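Local coordinates for ABC transporter binding protein AcbH (Actinoplanes, PDB 3OO8) that binds beta-D-galactopyranose with exclusive preference, serving as the extracellular solute receptor of a bacterial ABC transporter, at residues 93-98 and 210-215; 366-369 and 373-376; 370-373 and 379-382; 384-389 and 403-408. The protein carries 2 engineered substitutions. One frame throughout, in Å; residues are numbered along the deposited sequence.

Contact 1. Residues 93-98 and 210-215; sequences RLQFFA and LMKHEV
A lone side-chain hydrogen bond between K212 and Q95 makes this surface contact, linking helix 92-99 to the C-terminal end of helix 204-212, with just 67 Å² buried. NZ of K212 donates to OE1 of Q95 over 2.9 Å. The C=O...N angle is 156° and the nitrogen lies in the carbonyl plane. The two chains cross at about a right angle. K212 runs extended as far as CE and then bends at its last torsion (chi4 -57°), which turns NZ onto the oxygen and leaves CE 3.3 Å from the same OE1 of Q95. The other end of the amide is occupied too: NE2 of Q95 bonds to the carbonyl of K126, which argues for OE1 facing the lysine. Just past K212 the chain leaves the helix at H213, whose positive phi and N to L210 O bond of 3.0 Å belong to a Schellman motif. R93, whose carbonyl accepts from F97 N, is a galactose-binding residue on the same short helix. Helix 92-99, which carries it, and helix 204-212 probably belong to the two lobes of the class 2 solute-binding protein fold, so this bond would span the cleft side.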
# COMPACT_ATOMS: atom_id res chain seq x y z
N ARG A 93 1.10 12.33 -4.48
CA ARG A 93 1.90 13.49 -4.04
C ARG A 93 3.33 13.48 -4.60
O ARG A 93 3.85 14.52 -5.04
CB ARG A 93 1.83 13.62 -2.53
CG ARG A 93 0.43 14.06 -2.11
CD ARG A 93 0.47 14.86 -0.84
NE ARG A 93 0.36 14.00 0.33
CZ ARG A 93 0.40 14.46 1.58
NH1 ARG A 93 0.27 13.61 2.60
NH2 ARG A 93 0.57 15.76 1.80
N LEU A 94 3.94 12.29 -4.66
CA LEU A 94 5.27 12.19 -5.27
C LEU A 94 5.18 12.78 -6.67
O LEU A 94 6.02 13.60 -7.08
CB LEU A 94 5.69 10.72 -5.42
CG LEU A 94 6.98 10.45 -6.22
CD1 LEU A 94 8.17 11.04 -5.46
CD2 LEU A 94 7.19 8.94 -6.42
N GLN A 95 4.18 12.33 -7.44
CA GLN A 95 4.07 12.81 -8.81
C GLN A 95 3.72 14.30 -8.89
O GLN A 95 4.17 14.99 -9.81
CB GLN A 95 3.12 11.94 -9.64
CG GLN A 95 3.64 10.50 -9.78
CD GLN A 95 2.95 9.70 -10.83
OE1 GLN A 95 1.74 9.77 -10.97
NE2 GLN A 95 3.73 8.95 -11.62
N PHE A 96 2.93 14.78 -7.93
CA PHE A 96 2.54 16.19 -7.87
C PHE A 96 3.79 17.05 -7.62
O PHE A 96 4.03 18.02 -8.34
CB PHE A 96 1.53 16.42 -6.75
CG PHE A 96 1.03 17.84 -6.65
CD1 PHE A 96 -0.02 18.27 -7.45
CD2 PHE A 96 1.61 18.73 -5.77
CE1 PHE A 96 -0.48 19.57 -7.39
CE2 PHE A 96 1.15 20.05 -5.68
CZ PHE A 96 0.10 20.46 -6.50
N PHE A 97 4.60 16.67 -6.63
CA PHE A 97 5.78 17.45 -6.34
C PHE A 97 6.77 17.42 -7.48
O PHE A 97 7.35 18.47 -7.78
CB PHE A 97 6.42 17.06 -5.01
CG PHE A 97 5.47 17.10 -3.85
CD1 PHE A 97 4.62 18.18 -3.68
CD2 PHE A 97 5.46 16.08 -2.91
CE1 PHE A 97 3.75 18.23 -2.60
CE2 PHE A 97 4.59 16.13 -1.82
CZ PHE A 97 3.73 17.20 -1.68
N ALA A 98 6.95 16.26 -8.11
CA ALA A 98 7.85 16.13 -9.27
C ALA A 98 7.35 16.99 -10.43
O ALA A 98 8.14 17.64 -11.11
CB ALA A 98 7.99 14.65 -9.73
N LEU A 210 -8.79 7.07 -12.57
CA LEU A 210 -9.87 7.45 -11.68
C LEU A 210 -9.32 8.23 -10.48
O LEU A 210 -9.87 9.26 -10.08
CB LEU A 210 -10.66 6.22 -11.20
CG LEU A 210 -11.87 6.50 -10.30
CD1 LEU A 210 -12.96 7.29 -11.02
CD2 LEU A 210 -12.46 5.21 -9.70
N MET A 211 -8.21 7.74 -9.92
CA MET A 211 -7.56 8.44 -8.82
C MET A 211 -7.15 9.84 -9.17
O MET A 211 -7.24 10.71 -8.31
CB MET A 211 -6.33 7.67 -8.33
CG MET A 211 -6.74 6.36 -7.65
SD MET A 211 -7.87 6.27 -6.26
CE MET A 211 -9.46 6.01 -7.04
N LYS A 212 -6.67 10.03 -10.40
CA LYS A 212 -6.22 11.36 -10.86
C LYS A 212 -7.38 12.22 -11.41
O LYS A 212 -7.19 13.39 -11.75
CB LYS A 212 -5.11 11.20 -11.87
CG LYS A 212 -3.80 10.63 -11.26
CD LYS A 212 -2.74 10.46 -12.31
CE LYS A 212 -1.43 9.97 -11.70
NZ LYS A 212 -0.89 10.88 -10.62
N HIS A 213 -8.59 11.66 -11.37
CA HIS A 213 -9.80 12.27 -11.97
C HIS A 213 -9.68 12.52 -13.49
O HIS A 213 -10.26 13.47 -14.03
CB HIS A 213 -10.21 13.54 -11.23
CG HIS A 213 -11.60 13.99 -11.52
ND1 HIS A 213 -12.70 13.17 -11.40
CD2 HIS A 213 -12.08 15.19 -11.94
CE1 HIS A 213 -13.79 13.83 -11.73
NE2 HIS A 213 -13.44 15.06 -12.06
N GLU A 214 -8.96 11.63 -14.17
CA GLU A 214 -8.91 11.56 -15.63
C GLU A 214 -10.12 10.82 -16.19
O GLU A 214 -10.44 10.92 -17.38
CB GLU A 214 -7.59 10.94 -16.09
CG GLU A 214 -6.47 11.89 -15.74
CD GLU A 214 -5.10 11.28 -15.75
OE1 GLU A 214 -4.97 10.07 -16.06
OE2 GLU A 214 -4.15 12.02 -15.41
N VAL A 215 -10.81 10.11 -15.30
CA VAL A 215 -12.08 9.45 -15.58
C VAL A 215 -13.00 9.92 -14.43
O VAL A 215 -12.57 10.05 -13.29
CB VAL A 215 -11.88 7.89 -15.53
CG1 VAL A 215 -13.17 7.15 -15.23
CG2 VAL A 215 -11.21 7.39 -16.83

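Contact 2. Residues 366-369 and 373-376; sequences SVSQ and RDTV
D374 carries CG beside its backbone N and anti to the carbonyl carbon (chi1 -80°), which lays its carboxylate against the backbone of Q369. There OD2 of D374 accepts the N-H of Q369 at 2.8 Å, an almost straight bond (173°) that arrives on the syn side, somewhat out of the carboxylate plane. The same oxygen sits 3.4 Å from CB of S368, while OD1 of D374 rests 3.6 Å from CB of Q369. Were D374 an alanine, the buried N-H of Q369 would probably lose its acceptor. The Q369 chain bends at chi2 (-56°), leading its amide away from D374 to where water 1 sits, 2.8 Å from OE1 of Q369 and 2.9 Å from NH1 of R373. The aliphatic part of R373 packs on the carbonyl of Q369, its CB 3.4 Å from that oxygen; Q369 O is buried with no polar partner in the model. T300 N also bonds to OE1 of Q369, and R373 is salt-bridged to D301. This turn from strand 366-368 into helix 371-374 is consistent with holding R373, a galactose-binding residue, at the sugar site of the class 2 receptor fold.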
# COMPACT_ATOMS: atom_id res chain seq x y z
N SER A 366 2.21 -4.33 -11.73
CA SER A 366 2.19 -2.97 -11.17
C SER A 366 1.60 -3.05 -9.78
O SER A 366 0.77 -3.93 -9.52
CB SER A 366 1.27 -2.04 -11.98
OG SER A 366 1.80 -1.83 -13.27
N VAL A 367 2.03 -2.16 -8.89
CA VAL A 367 1.40 -2.11 -7.57
C VAL A 367 0.87 -0.72 -7.33
O VAL A 367 1.55 0.28 -7.62
CB VAL A 367 2.32 -2.55 -6.38
CG1 VAL A 367 2.61 -4.05 -6.44
CG2 VAL A 367 3.58 -1.71 -6.29
N SER A 368 -0.36 -0.67 -6.83
CA SER A 368 -0.94 0.59 -6.43
C SER A 368 -0.56 0.84 -4.96
O SER A 368 0.09 -0.01 -4.34
CB SER A 368 -2.44 0.57 -6.73
OG SER A 368 -3.04 -0.59 -6.13
N GLN A 369 -0.95 1.99 -4.40
CA GLN A 369 -0.36 2.42 -3.13
C GLN A 369 -1.40 2.65 -2.04
O GLN A 369 -1.07 3.27 -1.03
CB GLN A 369 0.33 3.76 -3.35
CG GLN A 369 1.42 3.72 -4.42
CD GLN A 369 2.48 2.66 -4.12
OE1 GLN A 369 3.00 2.59 -3.01
NE2 GLN A 369 2.84 1.87 -5.13
N ARG A 373 -3.08 7.17 -0.76
CA ARG A 373 -1.83 7.65 -1.35
C ARG A 373 -1.94 7.80 -2.85
O ARG A 373 -1.17 8.57 -3.44
CB ARG A 373 -0.68 6.69 -1.01
CG ARG A 373 -0.35 6.66 0.46
CD ARG A 373 0.82 5.71 0.71
NE ARG A 373 1.32 5.81 2.08
CZ ARG A 373 2.47 5.26 2.49
NH1 ARG A 373 3.20 4.60 1.63
NH2 ARG A 373 2.89 5.41 3.74
N ASP A 374 -2.90 7.12 -3.48
CA ASP A 374 -3.00 7.24 -4.95
C ASP A 374 -3.82 8.44 -5.43
O ASP A 374 -3.73 8.83 -6.60
CB ASP A 374 -3.53 5.95 -5.59
CG ASP A 374 -2.45 4.88 -5.73
OD1 ASP A 374 -1.33 5.26 -6.15
OD2 ASP A 374 -2.79 3.70 -5.52
N THR A 375 -4.66 8.97 -4.56
CA THR A 375 -5.44 10.17 -4.89
C THR A 375 -5.07 11.24 -3.87
O THR A 375 -4.23 11.02 -2.98
CB THR A 375 -6.98 9.90 -4.93
OG1 THR A 375 -7.64 11.03 -5.53
CG2 THR A 375 -7.55 9.65 -3.53
N VAL A 376 -5.66 12.43 -4.00
CA VAL A 376 -5.39 13.42 -2.97
C VAL A 376 -6.17 13.15 -1.69
O VAL A 376 -7.25 12.56 -1.71
CB VAL A 376 -5.61 14.87 -3.44
CG1 VAL A 376 -4.96 15.09 -4.80
CG2 VAL A 376 -7.07 15.18 -3.49
O HOH W 1 3.06 4.71 -1.24

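Contact 3. Residues 370-373 and 379-382; sequences FMER and MANA. Engineered in segment 370-373: E372 (natural residue Asp).
E372 and A380 bring their backbones together, with CA atoms 5.4 Å apart, where the short helix 371-374 meets the first turns of helix 377-392. The short helix starts after F370, which occupies the N-cap position with a positive phi of 81°, and its turn is marked by the bond from R373 N to F370 O (2.9 Å). So close an approach is compatible with the small side chain at A380, whose CB points at the other segment and lies 3.9 Å from CA of E372. That methyl is touched by two side chains. CG of M371 packs on it at 4.2 Å, an apolar contact made by a chain extended to SD, which also touches L191 and F194 of helix 191-201 and M383. E372, an engineered residue that replaces the natural Asp, is the second: its chain bends at chi2, which at -101° is off any staggered position, and OE1 of E372 comes to 3.6 Å from CB of A380. The carboxylate then stands near the amide of N381, the two planes at 90°. F370, stacked on W142, joins the same helix start to a known galactose-binding residue. Chemically, the contact is mostly packing round the A380 methyl, within 157 Å² buried in all. OE1 of E372 and OD1 of N381 are both acceptors and, at 3.9 Å, are not bonded to each other, so the carboxylate at this binding-site position gains no hydrogen bond from 379-382.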
# COMPACT_ATOMS: atom_id res chain seq x y z
N PHE A 370 -2.61 2.12 -2.27
CA PHE A 370 -3.82 2.32 -1.42
C PHE A 370 -4.45 3.67 -1.75
O PHE A 370 -3.75 4.62 -2.07
CB PHE A 370 -3.51 2.17 0.08
CG PHE A 370 -4.75 2.16 0.95
CD1 PHE A 370 -5.62 1.06 0.97
CD2 PHE A 370 -5.00 3.23 1.80
CE1 PHE A 370 -6.75 1.06 1.80
CE2 PHE A 370 -6.13 3.22 2.62
CZ PHE A 370 -6.99 2.14 2.61
N MET A 371 -5.77 3.73 -1.70
CA MET A 371 -6.46 4.95 -2.14
C MET A 371 -5.96 6.22 -1.48
O MET A 371 -5.83 7.26 -2.14
CB MET A 371 -7.98 4.80 -1.95
CG MET A 371 -8.71 5.98 -2.61
SD MET A 371 -10.50 5.97 -2.28
CE MET A 371 -11.01 4.45 -3.11
N GLU A 372 -5.64 6.16 -0.20
CA GLU A 372 -5.15 7.34 0.51
C GLU A 372 -3.86 7.96 -0.03
O GLU A 372 -3.57 9.14 0.25
CB GLU A 372 -4.98 7.02 1.99
CG GLU A 372 -6.30 6.80 2.67
CD GLU A 372 -6.74 7.98 3.47
OE1 GLU A 372 -6.52 9.15 3.04
OE2 GLU A 372 -7.30 7.70 4.56
N ARG A 373 -3.08 7.17 -0.76
CA ARG A 373 -1.83 7.65 -1.35
C ARG A 373 -1.94 7.80 -2.85
O ARG A 373 -1.17 8.57 -3.44
CB ARG A 373 -0.68 6.69 -1.01
CG ARG A 373 -0.35 6.66 0.46
CD ARG A 373 0.82 5.71 0.71
NE ARG A 373 1.32 5.81 2.08
CZ ARG A 373 2.47 5.26 2.49
NH1 ARG A 373 3.20 4.60 1.63
NH2 ARG A 373 2.89 5.41 3.74
N MET A 379 -9.89 13.77 -1.53
CA MET A 379 -10.70 12.85 -2.36
C MET A 379 -10.88 11.51 -1.64
O MET A 379 -11.98 10.99 -1.54
CB MET A 379 -10.10 12.67 -3.75
CG MET A 379 -11.03 11.94 -4.76
SD MET A 379 -12.60 12.79 -5.08
CE MET A 379 -13.84 11.65 -4.43
N ALA A 380 -9.78 10.94 -1.13
CA ALA A 380 -9.94 9.73 -0.32
C ALA A 380 -10.85 9.91 0.88
O ALA A 380 -11.64 9.01 1.20
CB ALA A 380 -8.57 9.21 0.12
N ASN A 381 -10.73 11.04 1.56
CA ASN A 381 -11.58 11.27 2.75
C ASN A 381 -13.04 11.38 2.37
O ASN A 381 -13.93 10.89 3.09
CB ASN A 381 -11.14 12.51 3.53
CG ASN A 381 -9.84 12.29 4.26
OD1 ASN A 381 -9.50 11.16 4.62
ND2 ASN A 381 -9.08 13.36 4.47
N ALA A 382 -13.31 11.96 1.21
CA ALA A 382 -14.69 12.10 0.75
C ALA A 382 -15.25 10.70 0.47
O ALA A 382 -16.43 10.42 0.72
CB ALA A 382 -14.71 12.98 -0.52

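Contact 4. Residues 384-389 and 403-408; sequences IKLIQQ and QKSAED
L386 points its isobutyl fork at S405 and A406 across an antiparallel helical hairpin, in which helix 377-392 is followed almost directly by helix 396-413. The fork straddles the backbone between the two partners. CD2 lies over the S405 side, 3.6 Å from CB of S405, whereas CD1 turns to A406 and reaches its backbone N at 3.6 Å and its CB at 3.8 Å. With CG beside the backbone N (chi1 -63°) and the chain otherwise extended (chi2 169°), L386 projects directly from its helix and spreads both methyls on the facing one. CB of S405 points toward this leucine; that of A406 points along the interface and not at the leucine, so that CD1 meets A406 largely along the N, CA and CB edge of the residue. The helices are correspondingly near each other, L386 CA to A406 CA being 7.4 Å, and V402 one turn earlier adds to the bed under L386. Cutting L386 back to an alanine is likely to open a gap between the hairpin's helices, with CB of S405 and CB of A406 both deprived of their apolar partner. One face along, I387 turns from this interface to pack on L191, F194 and W229, which joins the hairpin to the neighbouring helices 191-201 and 220-232. Beside the leucine the contact becomes polar. OG of S405 bonds to the carbonyl of T401 within its own helix and also meets water 2 at 2.8 Å; that water in turn donates to OE1 of Q389 over 3.2 Å, completing a bridge between the helices.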
# COMPACT_ATOMS: atom_id res chain seq x y z
N ILE A 384 -14.43 7.88 1.92
CA ILE A 384 -14.70 7.14 3.16
C ILE A 384 -16.16 7.15 3.54
O ILE A 384 -16.76 6.10 3.79
CB ILE A 384 -13.81 7.66 4.30
CG1 ILE A 384 -12.36 7.20 4.06
CG2 ILE A 384 -14.31 7.15 5.65
CD1 ILE A 384 -11.33 7.74 5.07
N LYS A 385 -16.74 8.34 3.62
CA LYS A 385 -18.11 8.47 4.05
C LYS A 385 -19.06 7.91 3.01
O LYS A 385 -20.07 7.27 3.36
CB LYS A 385 -18.44 9.96 4.30
CG LYS A 385 -19.64 10.17 5.18
CD LYS A 385 -19.94 11.66 5.40
CE LYS A 385 -18.80 12.38 6.11
NZ LYS A 385 -17.75 12.83 5.15
N LEU A 386 -18.73 8.12 1.74
CA LEU A 386 -19.62 7.64 0.68
C LEU A 386 -19.63 6.12 0.65
O LEU A 386 -20.66 5.50 0.41
CB LEU A 386 -19.25 8.24 -0.69
CG LEU A 386 -19.39 9.75 -0.72
CD1 LEU A 386 -18.75 10.30 -2.01
CD2 LEU A 386 -20.89 10.14 -0.65
N ILE A 387 -18.48 5.49 0.92
CA ILE A 387 -18.43 4.04 0.95
C ILE A 387 -19.17 3.49 2.15
O ILE A 387 -19.80 2.47 2.05
CB ILE A 387 -16.99 3.51 0.77
CG1 ILE A 387 -16.61 3.70 -0.71
CG2 ILE A 387 -16.88 2.06 1.21
CD1 ILE A 387 -15.15 3.49 -1.02
N GLN A 388 -19.15 4.22 3.27
CA GLN A 388 -19.93 3.81 4.44
C GLN A 388 -21.41 3.86 4.13
O GLN A 388 -22.19 2.97 4.52
CB GLN A 388 -19.62 4.69 5.65
CG GLN A 388 -18.33 4.28 6.35
CD GLN A 388 -17.91 5.25 7.42
OE1 GLN A 388 -18.28 6.43 7.39
NE2 GLN A 388 -17.12 4.77 8.36
N GLN A 389 -21.80 4.88 3.36
CA GLN A 389 -23.20 5.01 2.95
C GLN A 389 -23.61 3.82 2.06
O GLN A 389 -24.69 3.24 2.24
CB GLN A 389 -23.41 6.38 2.28
CG GLN A 389 -24.85 6.70 1.94
CD GLN A 389 -25.04 8.14 1.48
OE1 GLN A 389 -24.07 8.91 1.36
NE2 GLN A 389 -26.29 8.50 1.18
N GLN A 403 -22.06 7.78 -6.68
CA GLN A 403 -21.34 8.22 -7.87
C GLN A 403 -21.47 9.73 -8.09
O GLN A 403 -20.47 10.39 -8.45
CB GLN A 403 -21.73 7.43 -9.12
CG GLN A 403 -21.28 5.96 -9.06
CD GLN A 403 -21.37 5.27 -10.41
OE1 GLN A 403 -20.53 5.50 -11.32
NE2 GLN A 403 -22.37 4.42 -10.57
N LYS A 404 -22.69 10.24 -7.95
CA LYS A 404 -22.90 11.67 -8.14
C LYS A 404 -22.16 12.47 -7.08
O LYS A 404 -21.43 13.43 -7.40
CB LYS A 404 -24.40 12.03 -8.16
CG LYS A 404 -24.62 13.53 -7.99
CD LYS A 404 -26.07 13.92 -8.16
CE LYS A 404 -26.47 13.92 -9.64
NZ LYS A 404 -25.71 14.93 -10.46
N SER A 405 -22.31 12.07 -5.81
CA SER A 405 -21.63 12.76 -4.72
C SER A 405 -20.10 12.75 -4.87
O SER A 405 -19.42 13.76 -4.68
CB SER A 405 -22.03 12.21 -3.37
OG SER A 405 -23.40 12.43 -3.09
N ALA A 406 -19.57 11.60 -5.27
CA ALA A 406 -18.12 11.50 -5.46
C ALA A 406 -17.63 12.38 -6.61
O ALA A 406 -16.61 13.06 -6.47
CB ALA A 406 -17.74 10.02 -5.70
N GLU A 407 -18.37 12.39 -7.72
CA GLU A 407 -17.97 13.20 -8.86
C GLU A 407 -18.03 14.69 -8.53
O GLU A 407 -17.16 15.46 -8.95
CB GLU A 407 -18.84 12.88 -10.08
CG GLU A 407 -18.50 13.71 -11.32
CD GLU A 407 -17.02 13.71 -11.71
OE1 GLU A 407 -16.25 12.81 -11.30
OE2 GLU A 407 -16.62 14.63 -12.46
N ASP A 408 -19.06 15.09 -7.80
CA ASP A 408 -19.19 16.50 -7.47
C ASP A 408 -18.05 16.92 -6.55
O ASP A 408 -17.50 18.02 -6.68
CB ASP A 408 -20.55 16.81 -6.85
CG ASP A 408 -21.70 16.69 -7.86
OD1 ASP A 408 -21.45 16.66 -9.08
OD2 ASP A 408 -22.85 16.72 -7.39
O HOH W 2 -24.30 11.33 -0.65

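In the fold
Contacts 2 and 3 overlap at R373 and both use helix 371-374, their centres about 9 Å apart; together they carry R373 and the engineered E372 of the galactose site. A glycerol, probably from the crystallisation liquor, comes within about 3 Å of the R373 side chain at the nearest atoms. Contact 1 touches contact 2 where T375 OG1 and M211 O lie 2.8 Å apart, probably hydrogen-bonded. The side chains of R93, in contact 1, and E372, in contact 3, are about 8 Å apart. Contact 4, centred about 22 Å from the centre of the chain, is remote from the sugar site, yet CE of M379 touches the carbonyl O of A406 at 3.7 Å, joining contact 3 to the hairpin.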